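B-agarase (Agarivorans gilvus, PDB 5Z6P) is an agarase of glycoside hydrolase family 50 that probably hydrolyses beta-galactosidic linkages in agar polysaccharides. Local coordinates at residues 315-320 and 391-396; 364-369 and 395-400. All coordinates share one frame; numbering follows the deposited sequence.

Interaction 1 of 2, residues 315-320 and 391-396; sequences TITGID and QGETYS
Thr315 and Tyr395 form an antiparallel hydrogen-bonded pair, Ile316 and Thr394 follow as a non-hydrogen-bonded pair, and beyond them the chain bows outward at Thr317-Ile319 before Glu393 N meets Ile319 O at 2.9 Å. Thr317 N still reaches Glu393 O (3.1 Å) in an almost straight bond, 173° at the hydrogen. A water lies within the bow, donating to Glu393 O and Ile319 O and accepting weakly from Gly318 N. Thr394 CG2 packs against Ile316 CD1 at 3.8 Å. Glu393 makes the largest single contribution to the contact: CG lies anti to the backbone N (chi1 176°) and the side chain runs extended alongside that of Ile319, with Ile319 CG1 3.6 Å from Glu393 OE1. Thr317 OG1 donates to Glu393 OE1 (2.8 Å), meeting its anti side 30° out of the carboxylate plane, while the same hydroxyl accepts from Ile319 N in an ST turn. This buried carboxylate is thus held by two hydroxyls, since OE2 bonds to Tyr370 OH. Thr317 CG2 touches Tyr395 CB at 3.7 Å. Strand 388-395 is the middle one of a three-stranded antiparallel sheet, between 315-325 and 378-384; helix 353-361 lies against strand 315-325 through Arg360 at Thr315 and Arg361 at Ile319.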
loop_
_atom_site.group_PDB
_atom_site.type_symbol
_atom_site.label_atom_id
_atom_site.label_comp_id
_atom_site.label_asym_id
_atom_site.label_seq_id
_atom_site.Cartn_x
_atom_site.Cartn_y
_atom_site.Cartn_z
ATOM N N THR A 315 -16.493 0.874 9.677
ATOM C CA THR A 315 -15.623 0.902 10.837
ATOM C C THR A 315 -16.316 0.202 12.033
ATOM O O THR A 315 -17.543 0.179 12.126
ATOM C CB THR A 315 -15.243 2.368 11.182
ATOM O OG1 THR A 315 -14.195 2.392 12.149
ATOM C CG2 THR A 315 -16.461 3.147 11.710
ATOM N N ILE A 316 -15.535 -0.369 12.939
ATOM C CA ILE A 316 -16.084 -1.087 14.084
ATOM C C ILE A 316 -16.688 -0.114 15.112
ATOM O O ILE A 316 -16.037 0.848 15.520
ATOM C CB ILE A 316 -15.004 -1.956 14.757
ATOM C CG1 ILE A 316 -14.638 -3.137 13.852
ATOM C CG2 ILE A 316 -15.462 -2.445 16.125
ATOM C CD1 ILE A 316 -15.728 -4.193 13.725
ATOM N N THR A 317 -17.930 -0.354 15.525
ATOM C CA THR A 317 -18.563 0.537 16.507
ATOM C C THR A 317 -18.200 0.199 17.939
ATOM O O THR A 317 -18.374 1.014 18.834
ATOM C CB THR A 317 -20.105 0.526 16.413
ATOM O OG1 THR A 317 -20.596 -0.791 16.686
ATOM C CG2 THR A 317 -20.577 0.987 15.049
ATOM N N GLY A 318 -17.702 -1.000 18.163
ATOM C CA GLY A 318 -17.500 -1.482 19.517
ATOM C C GLY A 318 -18.628 -2.410 19.962
ATOM O O GLY A 318 -18.397 -3.341 20.726
ATOM N N ILE A 319 -19.848 -2.160 19.487
ATOM C CA ILE A 319 -20.989 -3.004 19.865
ATOM C C ILE A 319 -20.788 -4.431 19.343
ATOM O O ILE A 319 -20.553 -4.641 18.153
ATOM C CB ILE A 319 -22.335 -2.448 19.330
ATOM C CG1 ILE A 319 -22.590 -1.024 19.848
ATOM C CG2 ILE A 319 -23.493 -3.397 19.677
ATOM C CD1 ILE A 319 -22.530 -0.881 21.350
ATOM N N ASP A 320 -20.863 -5.393 20.261
ATOM C CA ASP A 320 -20.656 -6.811 19.989
ATOM C C ASP A 320 -19.249 -7.119 19.512
ATOM O O ASP A 320 -19.008 -8.169 18.925
ATOM C CB ASP A 320 -21.673 -7.316 18.969
ATOM C CG ASP A 320 -22.957 -7.777 19.615
ATOM O OD1 ASP A 320 -23.150 -7.461 20.795
ATOM O OD2 ASP A 320 -23.761 -8.450 18.947
ATOM N N GLN A 391 -15.492 -10.548 15.577
ATOM C CA GLN A 391 -16.713 -9.963 15.087
ATOM C C GLN A 391 -17.107 -8.640 15.666
ATOM O O GLN A 391 -16.549 -8.206 16.637
ATOM C CB GLN A 391 -17.874 -10.931 15.385
ATOM C CG GLN A 391 -18.278 -11.001 16.841
ATOM C CD GLN A 391 -19.652 -11.598 17.137
ATOM O OE1 GLN A 391 -20.341 -12.109 16.284
ATOM N NE2 GLN A 391 -20.039 -11.508 18.351
ATOM N N GLY A 392 -18.101 -8.024 15.058
ATOM C CA GLY A 392 -18.642 -6.802 15.599
ATOM C C GLY A 392 -19.582 -6.064 14.683
ATOM O O GLY A 392 -19.571 -6.227 13.476
ATOM N N GLU A 393 -20.405 -5.229 15.285
ATOM C CA GLU A 393 -21.204 -4.279 14.539
ATOM C C GLU A 393 -20.282 -3.283 13.851
ATOM O O GLU A 393 -19.253 -2.922 14.400
ATOM C CB GLU A 393 -22.171 -3.563 15.477
ATOM C CG GLU A 393 -22.995 -2.489 14.830
ATOM C CD GLU A 393 -23.816 -1.707 15.835
ATOM O OE1 GLU A 393 -23.328 -0.680 16.335
ATOM O OE2 GLU A 393 -24.954 -2.123 16.121
ATOM N N THR A 394 -20.646 -2.860 12.649
ATOM C CA THR A 394 -19.906 -1.817 11.963
ATOM C C THR A 394 -20.814 -0.677 11.559
ATOM O O THR A 394 -22.044 -0.795 11.592
ATOM C CB THR A 394 -19.202 -2.339 10.689
ATOM O OG1 THR A 394 -20.180 -2.744 9.724
ATOM C CG2 THR A 394 -18.285 -3.500 11.018
ATOM N N TYR A 395 -20.197 0.428 11.163
ATOM C CA TYR A 395 -20.957 1.528 10.634
ATOM C C TYR A 395 -20.150 2.233 9.563
ATOM O O TYR A 395 -18.941 2.345 9.669
ATOM C CB TYR A 395 -21.347 2.504 11.743
ATOM C CG TYR A 395 -22.415 3.473 11.309
ATOM C CD1 TYR A 395 -23.734 3.059 11.163
ATOM C CD2 TYR A 395 -22.110 4.795 11.018
ATOM C CE1 TYR A 395 -24.721 3.944 10.762
ATOM C CE2 TYR A 395 -23.094 5.683 10.617
ATOM C CZ TYR A 395 -24.395 5.254 10.492
ATOM O OH TYR A 395 -25.375 6.135 10.086
ATOM N N SER A 396 -20.834 2.690 8.529
ATOM C CA SER A 396 -20.210 3.521 7.508
ATOM C C SER A 396 -20.751 4.941 7.599
ATOM O O SER A 396 -21.856 5.219 7.156
ATOM C CB SER A 396 -20.448 2.944 6.119
ATOM O OG SER A 396 -20.190 3.906 5.119
HETATM O O HOH W 1 -18.347 -3.502 16.903
HETATM O O HOH W 2 -23.215 -10.559 17.413
#

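Interaction 2 of 2, residues 364-369 and 395-400; sequences YQWLPD and YSFYAA
Pro368 lies over one face of the Tyr395 ring in a CH-pi contact, with CD 4.1 Å from the ring centroid and 28° off its normal, while Pro368 CG closes to 3.6 Å from Tyr395 CE1. Beside it Leu367 CD2 meets two aromatic side chains, 3.8 Å from Phe397 CZ and 4.1 Å from Tyr395 CG. Phe397 presents its outer edge to the loop. Its CE1 sits 3.7 Å from Trp366 O, which lies in the plane of the Phe397 ring, and its CE2 comes equally near Tyr364 CE1. The Tyr364 and Phe397 planes are near parallel, at 23°, yet slid so far apart that the rings barely overlap. Phe397 opens helix 397-406, and Ser396 is its N-cap: Ser396 OG accepts from Ala399 N, fixing the first turn from which the phenylalanine reaches out to the loop after helix 353-361. One face of Phe397 is covered by Tyr395, whose CD2 stands over the ring centre in an edge-to-face arrangement. Tyr364, Pro368, Tyr395 and Phe397 are buried; on the solvent side Trp366 and Leu367 are partly exposed. With CG anti to the backbone N (chi1 177°), the Trp366 indole extends toward the helix, where Phe397 CE1 lies at its edge, a longer 4.1 Å from Trp366 CE3. Tyr395 OH, hydrogen-bonded to Leu374 O, touches the indole only by packing, 3.8 Å from Trp366 CH2.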
loop_
_atom_site.group_PDB
_atom_site.type_symbol
_atom_site.label_atom_id
_atom_site.label_comp_id
_atom_site.label_asym_id
_atom_site.label_seq_id
_atom_site.Cartn_x
_atom_site.Cartn_y
_atom_site.Cartn_z
ATOM N N TYR A 364 -17.319 7.450 19.819
ATOM C CA TYR A 364 -18.329 8.042 18.953
ATOM C C TYR A 364 -19.290 8.949 19.714
ATOM O O TYR A 364 -19.965 8.522 20.652
ATOM C CB TYR A 364 -19.107 6.949 18.206
ATOM C CG TYR A 364 -18.213 6.023 17.415
ATOM C CD1 TYR A 364 -17.687 6.412 16.188
ATOM C CD2 TYR A 364 -17.871 4.768 17.906
ATOM C CE1 TYR A 364 -16.861 5.572 15.464
ATOM C CE2 TYR A 364 -17.028 3.920 17.191
ATOM C CZ TYR A 364 -16.528 4.331 15.973
ATOM O OH TYR A 364 -15.706 3.494 15.255
ATOM N N GLN A 365 -19.331 10.209 19.304
ATOM C CA GLN A 365 -20.307 11.157 19.815
ATOM C C GLN A 365 -21.715 10.807 19.343
ATOM O O GLN A 365 -22.683 11.038 20.054
ATOM C CB GLN A 365 -19.965 12.580 19.376
ATOM C CG GLN A 365 -18.759 13.193 20.038
ATOM C CD GLN A 365 -18.519 14.625 19.579
ATOM O OE1 GLN A 365 -18.917 15.021 18.484
ATOM N NE2 GLN A 365 -17.859 15.403 20.412
ATOM N N TRP A 366 -21.827 10.271 18.131
ATOM C CA TRP A 366 -23.122 9.875 17.595
ATOM C C TRP A 366 -23.087 8.569 16.810
ATOM O O TRP A 366 -22.246 8.364 15.937
ATOM C CB TRP A 366 -23.684 10.970 16.701
ATOM C CG TRP A 366 -24.984 10.614 16.053
ATOM C CD1 TRP A 366 -26.234 10.790 16.577
ATOM C CD2 TRP A 366 -25.174 10.041 14.751
ATOM N NE1 TRP A 366 -27.183 10.354 15.687
ATOM C CE2 TRP A 366 -26.560 9.888 14.559
ATOM C CE3 TRP A 366 -24.305 9.629 13.732
ATOM C CZ2 TRP A 366 -27.098 9.349 13.392
ATOM C CZ3 TRP A 366 -24.840 9.102 12.581
ATOM C CH2 TRP A 366 -26.227 8.964 12.421
ATOM N N LEU A 367 -24.008 7.681 17.165
ATOM C CA LEU A 367 -24.370 6.544 16.343
ATOM C C LEU A 367 -25.895 6.529 16.318
ATOM O O LEU A 367 -26.526 6.861 17.313
ATOM C CB LEU A 367 -23.778 5.246 16.895
ATOM C CG LEU A 367 -22.276 5.117 16.614
ATOM C CD1 LEU A 367 -21.672 3.976 17.385
ATOM C CD2 LEU A 367 -22.044 4.945 15.134
ATOM N N PRO A 368 -26.494 6.177 15.175
ATOM C CA PRO A 368 -27.951 6.298 15.089
ATOM C C PRO A 368 -28.705 5.296 15.965
ATOM O O PRO A 368 -28.251 4.167 16.146
ATOM C CB PRO A 368 -28.239 6.028 13.613
ATOM C CG PRO A 368 -27.090 5.150 13.163
ATOM C CD PRO A 368 -25.898 5.680 13.922
ATOM N N ASP A 369 -29.832 5.743 16.513
ATOM C CA ASP A 369 -30.828 4.841 17.070
ATOM C C ASP A 369 -31.207 3.822 16.013
ATOM O O ASP A 369 -31.180 4.122 14.828
ATOM C CB ASP A 369 -32.075 5.602 17.532
ATOM C CG ASP A 369 -31.791 6.542 18.681
ATOM O OD1 ASP A 369 -30.758 6.364 19.363
ATOM O OD2 ASP A 369 -32.612 7.456 18.909
ATOM N N TYR A 395 -20.197 0.428 11.163
ATOM C CA TYR A 395 -20.957 1.528 10.634
ATOM C C TYR A 395 -20.150 2.233 9.563
ATOM O O TYR A 395 -18.941 2.345 9.669
ATOM C CB TYR A 395 -21.347 2.504 11.743
ATOM C CG TYR A 395 -22.415 3.473 11.309
ATOM C CD1 TYR A 395 -23.734 3.059 11.163
ATOM C CD2 TYR A 395 -22.110 4.795 11.018
ATOM C CE1 TYR A 395 -24.721 3.944 10.762
ATOM C CE2 TYR A 395 -23.094 5.683 10.617
ATOM C CZ TYR A 395 -24.395 5.254 10.492
ATOM O OH TYR A 395 -25.375 6.135 10.086
ATOM N N SER A 396 -20.834 2.690 8.529
ATOM C CA SER A 396 -20.210 3.521 7.508
ATOM C C SER A 396 -20.751 4.941 7.599
ATOM O O SER A 396 -21.856 5.219 7.156
ATOM C CB SER A 396 -20.448 2.944 6.119
ATOM O OG SER A 396 -20.190 3.906 5.119
ATOM N N PHE A 397 -19.974 5.830 8.201
ATOM C CA PHE A 397 -20.296 7.251 8.185
ATOM C C PHE A 397 -20.304 7.807 6.751
ATOM O O PHE A 397 -21.066 8.709 6.434
ATOM C CB PHE A 397 -19.313 8.041 9.061
ATOM C CG PHE A 397 -19.481 7.795 10.531
ATOM C CD1 PHE A 397 -20.396 8.535 11.271
ATOM C CD2 PHE A 397 -18.741 6.817 11.181
ATOM C CE1 PHE A 397 -20.570 8.304 12.633
ATOM C CE2 PHE A 397 -18.902 6.597 12.544
ATOM C CZ PHE A 397 -19.815 7.341 13.265
ATOM N N TYR A 398 -19.481 7.253 5.870
ATOM C CA TYR A 398 -19.487 7.733 4.489
ATOM C C TYR A 398 -20.853 7.509 3.827
ATOM O O TYR A 398 -21.390 8.414 3.189
ATOM C CB TYR A 398 -18.385 7.061 3.668
ATOM C CG TYR A 398 -18.206 7.644 2.280
ATOM C CD1 TYR A 398 -17.526 8.837 2.090
ATOM C CD2 TYR A 398 -18.712 6.993 1.167
ATOM C CE1 TYR A 398 -17.364 9.368 0.824
ATOM C CE2 TYR A 398 -18.548 7.505 -0.092
ATOM C CZ TYR A 398 -17.872 8.690 -0.262
ATOM O OH TYR A 398 -17.704 9.200 -1.527
ATOM N N ALA A 399 -21.415 6.314 4.009
ATOM C CA ALA A 399 -22.737 5.992 3.483
ATOM C C ALA A 399 -23.784 6.929 4.084
ATOM O O ALA A 399 -24.660 7.414 3.376
ATOM C CB ALA A 399 -23.097 4.529 3.759
ATOM N N ALA A 400 -23.660 7.187 5.384
ATOM C CA ALA A 400 -24.590 8.069 6.100
ATOM C C ALA A 400 -24.529 9.464 5.518
ATOM O O ALA A 400 -25.566 10.081 5.316
ATOM C CB ALA A 400 -24.279 8.116 7.594
#

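From the N-terminal side, the chain passes along the start of strand 315-325, through a region that includes the unmodelled residues 327-351, and along helix 353-361 to the loop holding 364-369. The hairpin of strands 378-384 and 388-395 then brings it back. Interaction 1 closes the longer loop, of 70 residues; interaction 2, spanning 25, starts inside it, and its second segment runs past the end of interaction 1, so the two loops overlap rather than nest strictly. The two contacts share Tyr395 and Ser396, where strand 388-395 gives way to helix 397-406. They also touch directly, through a probable hydrogen bond between Tyr364 OH and Ile316 O, tying sheet, loop and helix start together.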